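Long-range contacts in anaphase-promoting complex subunit cut9 (Schizosaccharomyces pombe, PDB 2XPI), which serves as a subunit of the anaphase-promoting complex, the E3 ubiquitin ligase that controls progression through mitosis and the G1 phase of the cell cycle: residues A[425-430]-A[449-454]; A[46-51]-A[191-196]. All coordinates share one frame; numbering follows the deposited sequence.

Overall arrangement
The two contacts lie on opposite sides of the chain's centre, 51 Å apart between centres and about 34 Å between nearest atoms, and share no helix. Interaction 2 comes first along the chain: it joins the N-terminal loop 46-51 to the loop leading into helix 198-212, at a place where the second subunit also packs. Interaction 1 follows in series and pairs helix 423-435 of TPR 10 with helix 442-454 of TPR 11, close to the chain of another protein. The separation is consistent with the division of labour in this all-helical repeat protein, in which TPR repeats 1-7 mediate homodimerization while repeats 8 and 10-13 bind hcn1.

Interaction 1: A[425-430]-A[449-454]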
loop_
_atom_site.group_PDB
_atom_site.type_symbol
_atom_site.label_atom_id
_atom_site.label_comp_id
_atom_site.label_asym_id
_atom_site.label_seq_id
_atom_site.Cartn_x
_atom_site.Cartn_y
_atom_site.Cartn_z
ATOM N N GLN A 425 27.335 26.891 9.481
ATOM C CA GLN A 425 26.389 25.828 9.263
ATOM C C GLN A 425 25.408 25.763 10.405
ATOM O O GLN A 425 24.241 25.431 10.188
ATOM C CB GLN A 425 27.111 24.513 9.070
ATOM C CG GLN A 425 28.154 24.638 7.996
ATOM C CD GLN A 425 28.427 23.348 7.290
ATOM O OE1 GLN A 425 27.521 22.721 6.745
ATOM N NE2 GLN A 425 29.692 22.939 7.280
ATOM N N ALA A 426 25.860 26.088 11.615
ATOM C CA ALA A 426 24.956 26.095 12.758
ATOM C C ALA A 426 23.891 27.146 12.527
ATOM O O ALA A 426 22.688 26.877 12.694
ATOM C CB ALA A 426 25.689 26.370 14.022
ATOM N N ILE A 427 24.334 28.336 12.126
ATOM C CA ILE A 427 23.431 29.423 11.747
ATOM C C ILE A 427 22.458 29.118 10.571
ATOM O O ILE A 427 21.309 29.543 10.610
ATOM C CB ILE A 427 24.221 30.749 11.530
ATOM C CG1 ILE A 427 24.701 31.259 12.892
ATOM C CG2 ILE A 427 23.372 31.803 10.779
ATOM C CD1 ILE A 427 26.026 31.991 12.852
ATOM N N SER A 428 22.899 28.401 9.537
ATOM C CA SER A 428 21.958 27.904 8.522
ATOM C C SER A 428 20.865 27.057 9.159
ATOM O O SER A 428 19.683 27.340 9.009
ATOM C CB SER A 428 22.658 27.043 7.484
ATOM O OG SER A 428 23.543 27.812 6.704
ATOM N N ALA A 429 21.272 26.010 9.869
ATOM C CA ALA A 429 20.323 25.117 10.491
ATOM C C ALA A 429 19.391 25.851 11.451
ATOM O O ALA A 429 18.196 25.593 11.428
ATOM C CB ALA A 429 21.039 23.947 11.181
ATOM N N TYR A 430 19.908 26.771 12.272
ATOM C CA TYR A 430 19.046 27.515 13.208
ATOM C C TYR A 430 18.091 28.457 12.482
ATOM O O TYR A 430 17.000 28.729 12.968
ATOM C CB TYR A 430 19.841 28.361 14.214
ATOM C CG TYR A 430 20.515 27.599 15.317
ATOM C CD1 TYR A 430 19.831 26.645 16.067
ATOM C CD2 TYR A 430 21.854 27.844 15.624
ATOM C CE1 TYR A 430 20.480 25.940 17.087
ATOM C CE2 TYR A 430 22.501 27.168 16.641
ATOM C CZ TYR A 430 21.818 26.220 17.364
ATOM O OH TYR A 430 22.490 25.563 18.354
ATOM N N MET A 449 23.305 33.127 20.616
ATOM C CA MET A 449 24.450 32.464 21.227
ATOM C C MET A 449 25.527 32.135 20.223
ATOM O O MET A 449 26.728 32.196 20.525
ATOM C CB MET A 449 24.010 31.181 21.908
ATOM C CG MET A 449 23.049 31.421 23.082
ATOM S SD MET A 449 22.405 29.851 23.680
ATOM C CE MET A 449 23.985 29.071 24.031
ATOM N N GLN A 450 25.096 31.786 19.025
ATOM C CA GLN A 450 26.019 31.420 17.976
ATOM C C GLN A 450 26.687 32.675 17.415
ATOM O O GLN A 450 27.868 32.641 17.054
ATOM C CB GLN A 450 25.279 30.647 16.882
ATOM C CG GLN A 450 26.154 29.703 16.119
ATOM C CD GLN A 450 26.806 28.698 17.025
ATOM O OE1 GLN A 450 27.980 28.368 16.869
ATOM N NE2 GLN A 450 26.058 28.222 18.000
ATOM N N HIS A 451 25.944 33.786 17.348
ATOM C CA HIS A 451 26.525 35.051 16.895
ATOM C C HIS A 451 27.457 35.692 17.929
ATOM O O HIS A 451 28.379 36.423 17.578
ATOM C CB HIS A 451 25.453 36.028 16.427
ATOM C CG HIS A 451 24.987 35.775 15.023
ATOM N ND1 HIS A 451 25.796 35.964 13.921
ATOM C CD2 HIS A 451 23.797 35.339 14.541
ATOM C CE1 HIS A 451 25.127 35.651 12.825
ATOM N NE2 HIS A 451 23.913 35.270 13.175
ATOM N N MET A 452 27.232 35.399 19.202
ATOM C CA MET A 452 28.211 35.738 20.225
ATOM C C MET A 452 29.565 35.100 19.935
ATOM O O MET A 452 30.592 35.772 20.004
ATOM C CB MET A 452 27.723 35.319 21.601
ATOM C CG MET A 452 26.838 36.350 22.214
ATOM S SD MET A 452 26.587 36.085 23.958
ATOM C CE MET A 452 25.099 35.098 23.926
ATOM N N GLN A 453 29.554 33.810 19.605
ATOM C CA GLN A 453 30.766 33.082 19.239
ATOM C C GLN A 453 31.547 33.785 18.140
ATOM O O GLN A 453 32.765 33.866 18.194
ATOM C CB GLN A 453 30.406 31.690 18.744
ATOM C CG GLN A 453 29.566 30.924 19.700
ATOM C CD GLN A 453 30.312 30.633 20.962
ATOM O OE1 GLN A 453 31.317 29.920 20.942
ATOM N NE2 GLN A 453 29.838 31.188 22.081
ATOM N N LEU A 454 30.843 34.277 17.133
ATOM C CA LEU A 454 31.492 34.925 16.010
ATOM C C LEU A 454 31.997 36.317 16.375
ATOM O O LEU A 454 32.779 36.920 15.636
ATOM C CB LEU A 454 30.524 35.027 14.833
ATOM C CG LEU A 454 30.151 33.678 14.237
ATOM C CD1 LEU A 454 29.205 33.835 13.062
ATOM C CD2 LEU A 454 31.410 32.937 13.825
#
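Segments 425-430 and 449-454, on helices 423-435 and 442-454, run almost antiparallel where I427 faces Q450, their axes 159° apart in direction and 10.4 Å from each other at closest approach. The CA atoms of I427 and Q450 are the nearest pair across the contact, at 7.0 Å. I427 carries most of the contact. Its CG1 lies anti to the carbonyl carbon (chi1 -71°), which carries the longer branch across, and its CD1 ends beside H451 and L454. There CD1 sits over one face of the H451 imidazole in a CH-pi contact, 4.0 Å from the ring centroid and displaced toward the rim. The same methyl meets CD1 of L454 tip to tip at 3.7 Å. Further back along the isoleucine, CG1 packs on CG of Q450 at 3.9 Å. The glutamine chain, with CG anti to the backbone N (chi1 -153°) and a bend at chi2, brings its aliphatic part against both I427 and CB of A426, the latter 4.0 Å from CG of Q450. The end of the glutamine comes near the edge of the Y430 ring. The Y430 hydroxyl is hydrogen-bonded to a basic side chain on the chain of another protein, while its ring also meets F446. H451 in turn lies nearly parallel to the ring of Y463, joining this interface to helix 457-470. The segments therefore meet through apolar and CH-pi contacts that join consecutive TPR units, and the polar end of Y430 is directed to a binding partner, consistent with the role of repeats 10-13 in holding hcn1.

Interaction 2: A[46-51]-A[191-196]; sequences SQLSTL and MQDGGI
The carboxylate of D193 grips S49 through both oxygens. OD2 accepts the backbone N of S49 at 2.8 Å in a nearly straight bond (169°), and OD1 accepts the S49 hydroxyl OG, also at 2.8 Å; each donor approaches on the syn side, tilted from the carboxylate plane. OD1 takes a second bond from the backbone N of G195, 2.8 Å away, closing an Asx turn. With chi1 at 65°, CG of D193 is tucked between its own N and carbonyl carbon, which turns the carboxylate back over this turn. T52 OG1 adds another bond to OD2. An alanine in place of D193 would probably leave the backbone N and hydroxyl of S49 and the N of G195 without their shared acceptor and free the turn.

Around these bonds side chains lie against the backbone of the facing loop. A side chain at G195 would probably meet OG of S49, and the backbone angles of G194 likewise call for glycine. CD1 of L51 covers this glycine pair, 3.3 Å from N of G195, while CB of L48 rests 3.5 Å from OD2 of D193. Outward, S46 and L48 make backbone hydrogen bonds with E199 and L198, tying the N-terminal loop to the start of helix 198-212. Helix 83-96 of the second subunit adjoins the contact: its D93 hydrogen-bonds T50 OG1, and its W90 packs on I196.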
loop_
_atom_site.group_PDB
_atom_site.type_symbol
_atom_site.label_atom_id
_atom_site.label_comp_id
_atom_site.label_asym_id
_atom_site.label_seq_id
_atom_site.Cartn_x
_atom_site.Cartn_y
_atom_site.Cartn_z
ATOM N N SER A 46 -22.059 20.424 -3.633
ATOM C CA SER A 46 -20.727 20.371 -3.061
ATOM C C SER A 46 -20.816 20.804 -1.601
ATOM O O SER A 46 -19.824 20.828 -0.883
ATOM C CB SER A 46 -19.770 21.275 -3.831
ATOM O OG SER A 46 -20.041 22.638 -3.552
ATOM N N GLN A 47 -22.022 21.153 -1.175
ATOM C CA GLN A 47 -22.277 21.519 0.207
ATOM C C GLN A 47 -22.493 20.277 1.048
ATOM O O GLN A 47 -22.586 20.360 2.264
ATOM C CB GLN A 47 -23.521 22.408 0.311
ATOM C CG GLN A 47 -23.435 23.695 -0.469
ATOM C CD GLN A 47 -22.124 24.404 -0.231
ATOM O OE1 GLN A 47 -21.873 24.925 0.856
ATOM N NE2 GLN A 47 -21.265 24.408 -1.244
ATOM N N LEU A 48 -22.593 19.120 0.408
ATOM C CA LEU A 48 -22.777 17.898 1.172
ATOM C C LEU A 48 -21.521 17.010 1.137
ATOM O O LEU A 48 -20.528 17.333 0.475
ATOM C CB LEU A 48 -24.023 17.138 0.688
ATOM C CG LEU A 48 -25.395 17.849 0.754
ATOM C CD1 LEU A 48 -26.489 17.009 0.095
ATOM C CD2 LEU A 48 -25.791 18.221 2.186
ATOM N N SER A 49 -21.570 15.897 1.867
ATOM C CA SER A 49 -20.452 14.955 1.927
ATOM C C SER A 49 -20.898 13.582 1.443
ATOM O O SER A 49 -21.957 13.443 0.854
ATOM C CB SER A 49 -19.929 14.842 3.361
ATOM O OG SER A 49 -20.908 14.270 4.214
ATOM N N THR A 50 -20.099 12.559 1.695
ATOM C CA THR A 50 -20.486 11.236 1.245
ATOM C C THR A 50 -21.643 10.664 2.064
ATOM O O THR A 50 -22.390 9.842 1.574
ATOM C CB THR A 50 -19.305 10.267 1.231
ATOM O OG1 THR A 50 -18.743 10.176 2.548
ATOM C CG2 THR A 50 -18.259 10.779 0.270
ATOM N N LEU A 51 -21.799 11.115 3.300
ATOM C CA LEU A 51 -22.916 10.669 4.110
ATOM C C LEU A 51 -24.216 10.691 3.319
ATOM O O LEU A 51 -25.035 9.788 3.454
ATOM C CB LEU A 51 -23.034 11.516 5.379
ATOM C CG LEU A 51 -21.824 11.412 6.313
ATOM C CD1 LEU A 51 -22.097 12.113 7.641
ATOM C CD2 LEU A 51 -21.464 9.941 6.529
ATOM N N MET A 191 -27.823 21.782 2.703
ATOM C CA MET A 191 -27.233 22.556 3.801
ATOM C C MET A 191 -26.098 21.827 4.555
ATOM O O MET A 191 -24.926 22.178 4.381
ATOM C CB MET A 191 -28.320 23.061 4.771
ATOM C CG MET A 191 -29.134 21.976 5.492
ATOM S SD MET A 191 -30.207 21.020 4.406
ATOM C CE MET A 191 -31.159 22.321 3.631
ATOM N N GLN A 192 -26.448 20.831 5.380
ATOM C CA GLN A 192 -25.468 20.061 6.174
ATOM C C GLN A 192 -25.936 18.634 6.532
ATOM O O GLN A 192 -27.021 18.455 7.077
ATOM C CB GLN A 192 -25.105 20.813 7.469
ATOM C CG GLN A 192 -24.041 21.907 7.319
ATOM C CD GLN A 192 -23.698 22.591 8.638
ATOM O OE1 GLN A 192 -23.831 22.006 9.719
ATOM N NE2 GLN A 192 -23.252 23.838 8.551
ATOM N N ASP A 193 -25.100 17.633 6.258
ATOM C CA ASP A 193 -25.446 16.231 6.510
ATOM C C ASP A 193 -24.639 15.516 7.612
ATOM O O ASP A 193 -24.946 14.375 7.960
ATOM C CB ASP A 193 -25.336 15.420 5.216
ATOM C CG ASP A 193 -23.914 15.347 4.696
ATOM O OD1 ASP A 193 -22.971 15.575 5.492
ATOM O OD2 ASP A 193 -23.737 15.068 3.491
ATOM N N GLY A 194 -23.604 16.162 8.143
ATOM C CA GLY A 194 -22.850 15.595 9.243
ATOM C C GLY A 194 -21.392 15.341 8.890
ATOM O O GLY A 194 -20.559 15.176 9.783
ATOM N N GLY A 195 -21.097 15.287 7.590
ATOM C CA GLY A 195 -19.738 15.083 7.107
ATOM C C GLY A 195 -19.079 16.371 6.662
ATOM O O GLY A 195 -19.686 17.440 6.782
ATOM N N ILE A 196 -17.835 16.273 6.187
ATOM C CA ILE A 196 -17.072 17.414 5.651
ATOM C C ILE A 196 -17.663 17.862 4.319
ATOM O O ILE A 196 -17.865 17.036 3.437
ATOM C CB ILE A 196 -15.608 17.043 5.313
ATOM C CG1 ILE A 196 -14.973 16.092 6.345
ATOM C CG2 ILE A 196 -14.779 18.302 5.033
ATOM C CD1 ILE A 196 -15.143 16.506 7.711
#